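Side-chain contact in phospholethanolamine N-methyltransferase 2 (Haemonchus contortus, PDB 4KRI), which probably methylates phosphomonomethylethanolamine and related phosphobases with S-adenosylmethionine as methyl donor, a part of nematode phosphocholine biosynthesis: residues G250-S254 with T255-A259. Residues are numbered along the deposited sequence; the frame is centred on the assembly and turned at random.
Sequences GVDLS and TNMLA. With SAH (S-adenosyl-L-homocysteine), chain D.
With OG of S254 anti to its own nitrogen (chi1 168°), the hydroxyl reaches forward over the first turn of helix 255-268, and the bend of M257 at chi2 (-71°) brings CG and CE alongside O3' of the S-adenosylhomocysteine ribose. S254 is the N-cap of this helix: its OG accepts from M257 N at 3.1 Å, in a nearly straight bond (165°), while its carbonyl O receives L258 N. D181 holds the same hydroxyl from outside, so the cap is gripped twice. Two residues before S254, D252 ends strand 247-252. Its OD2 takes the backbone N of S254 at 2.8 Å through the anti lone pair, forming an Asx turn. The same D252 OD2 also accepts O2' of S-adenosylhomocysteine at 2.6 Å. D252 OD1 accepts O3' of the ligand at 2.7 Å, with G232 N as a further donor. M257 closes over the O3' side, CG lying 3.3 Å from that oxygen and CE 3.4 Å. CB of D252 packs against CD1 of L258 at 3.9 Å. The arrangement exemplifies the acidic residue at the C-terminal end of the second strand of Rossmann-like methyltransferases, which binds the ribose diol. Two backbone N-H groups and both ribose hydroxyls donate to this buried carboxylate, so its negative charge is probably well stabilised, which probably ties ribose binding to the capped start of the helix through S254.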
# COMPACT_ATOMS: atom_id res chain seq x y z
N GLY A 250 6.86 -2.03 -3.86
CA GLY A 250 6.04 -0.85 -3.66
C GLY A 250 4.90 -1.12 -2.72
O GLY A 250 4.24 -2.16 -2.83
N VAL A 251 4.65 -0.19 -1.80
CA VAL A 251 3.53 -0.34 -0.87
C VAL A 251 2.58 0.84 -0.99
O VAL A 251 3.00 1.97 -1.29
CB VAL A 251 4.00 -0.55 0.60
CG1 VAL A 251 4.91 -1.79 0.68
CG2 VAL A 251 4.72 0.68 1.15
N ASP A 252 1.29 0.58 -0.80
CA ASP A 252 0.32 1.66 -0.78
C ASP A 252 -0.84 1.24 0.09
O ASP A 252 -1.16 0.06 0.17
CB ASP A 252 -0.20 1.95 -2.19
CG ASP A 252 -0.71 3.35 -2.32
OD1 ASP A 252 -0.02 4.19 -2.94
OD2 ASP A 252 -1.80 3.63 -1.76
N LEU A 253 -1.47 2.21 0.75
CA LEU A 253 -2.58 1.90 1.62
C LEU A 253 -3.87 1.78 0.82
O LEU A 253 -4.81 1.10 1.23
CB LEU A 253 -2.72 2.98 2.70
CG LEU A 253 -3.74 2.69 3.80
CD1 LEU A 253 -3.60 1.27 4.33
CD2 LEU A 253 -3.59 3.68 4.93
N SER A 254 -3.91 2.44 -0.34
CA SER A 254 -5.12 2.44 -1.14
C SER A 254 -5.25 1.21 -2.04
O SER A 254 -4.41 1.00 -2.92
CB SER A 254 -5.19 3.70 -2.00
OG SER A 254 -6.21 3.59 -2.98
N THR A 255 -6.30 0.41 -1.84
CA THR A 255 -6.56 -0.72 -2.72
C THR A 255 -6.98 -0.27 -4.11
O THR A 255 -6.71 -0.97 -5.09
CB THR A 255 -7.62 -1.68 -2.17
OG1 THR A 255 -8.71 -0.93 -1.62
CG2 THR A 255 -7.02 -2.59 -1.10
N ASN A 256 -7.65 0.87 -4.21
CA ASN A 256 -7.97 1.44 -5.52
C ASN A 256 -6.71 1.69 -6.36
O ASN A 256 -6.67 1.35 -7.55
CB ASN A 256 -8.76 2.74 -5.41
CG ASN A 256 -10.21 2.51 -5.05
OD1 ASN A 256 -10.72 1.40 -5.19
ND2 ASN A 256 -10.89 3.58 -4.62
N MET A 257 -5.70 2.28 -5.73
CA MET A 257 -4.42 2.55 -6.38
C MET A 257 -3.71 1.26 -6.76
O MET A 257 -3.29 1.07 -7.91
CB MET A 257 -3.50 3.34 -5.44
CG MET A 257 -3.88 4.78 -5.25
SD MET A 257 -3.53 5.69 -6.76
CE MET A 257 -3.35 7.33 -6.12
N LEU A 258 -3.56 0.36 -5.79
CA LEU A 258 -2.75 -0.81 -6.03
C LEU A 258 -3.43 -1.79 -6.98
O LEU A 258 -2.75 -2.54 -7.69
CB LEU A 258 -2.36 -1.48 -4.71
CG LEU A 258 -0.94 -2.05 -4.79
CD1 LEU A 258 0.06 -0.92 -4.86
CD2 LEU A 258 -0.63 -2.99 -3.64
N ALA A 259 -4.76 -1.79 -7.02
CA ALA A 259 -5.46 -2.62 -8.00
C ALA A 259 -4.96 -2.32 -9.41
O ALA A 259 -4.80 -3.24 -10.23
CB ALA A 259 -6.96 -2.38 -7.92
N SAH D . 4.32 7.70 -5.75
CA SAH D . 3.23 7.61 -6.76
CB SAH D . 1.84 7.87 -6.07
CG SAH D . 1.57 9.27 -5.53
SD SAH D . -0.06 9.40 -4.72
C SAH D . 3.51 8.48 -7.93
O SAH D . 4.57 9.08 -8.02
OXT SAH D . 2.78 8.40 -8.90
C5' SAH D . 0.18 9.11 -2.95
C4' SAH D . -0.01 7.77 -2.53
O4' SAH D . 0.44 7.65 -1.15
C3' SAH D . -1.45 7.42 -2.50
O3' SAH D . -1.66 6.33 -3.37
C2' SAH D . -1.74 7.05 -1.12
O2' SAH D . -2.66 5.98 -1.03
C1' SAH D . -0.40 6.69 -0.58
N9 SAH D . -0.34 6.70 0.92
C8 SAH D . -0.69 7.71 1.75
N7 SAH D . -0.42 7.34 3.00
C5 SAH D . 0.12 6.10 2.98
C6 SAH D . 0.57 5.23 3.98
N6 SAH D . 0.52 5.58 5.31
N1 SAH D . 1.07 4.03 3.60
C2 SAH D . 1.12 3.67 2.31
N3 SAH D . 0.70 4.48 1.33
C4 SAH D . 0.18 5.69 1.63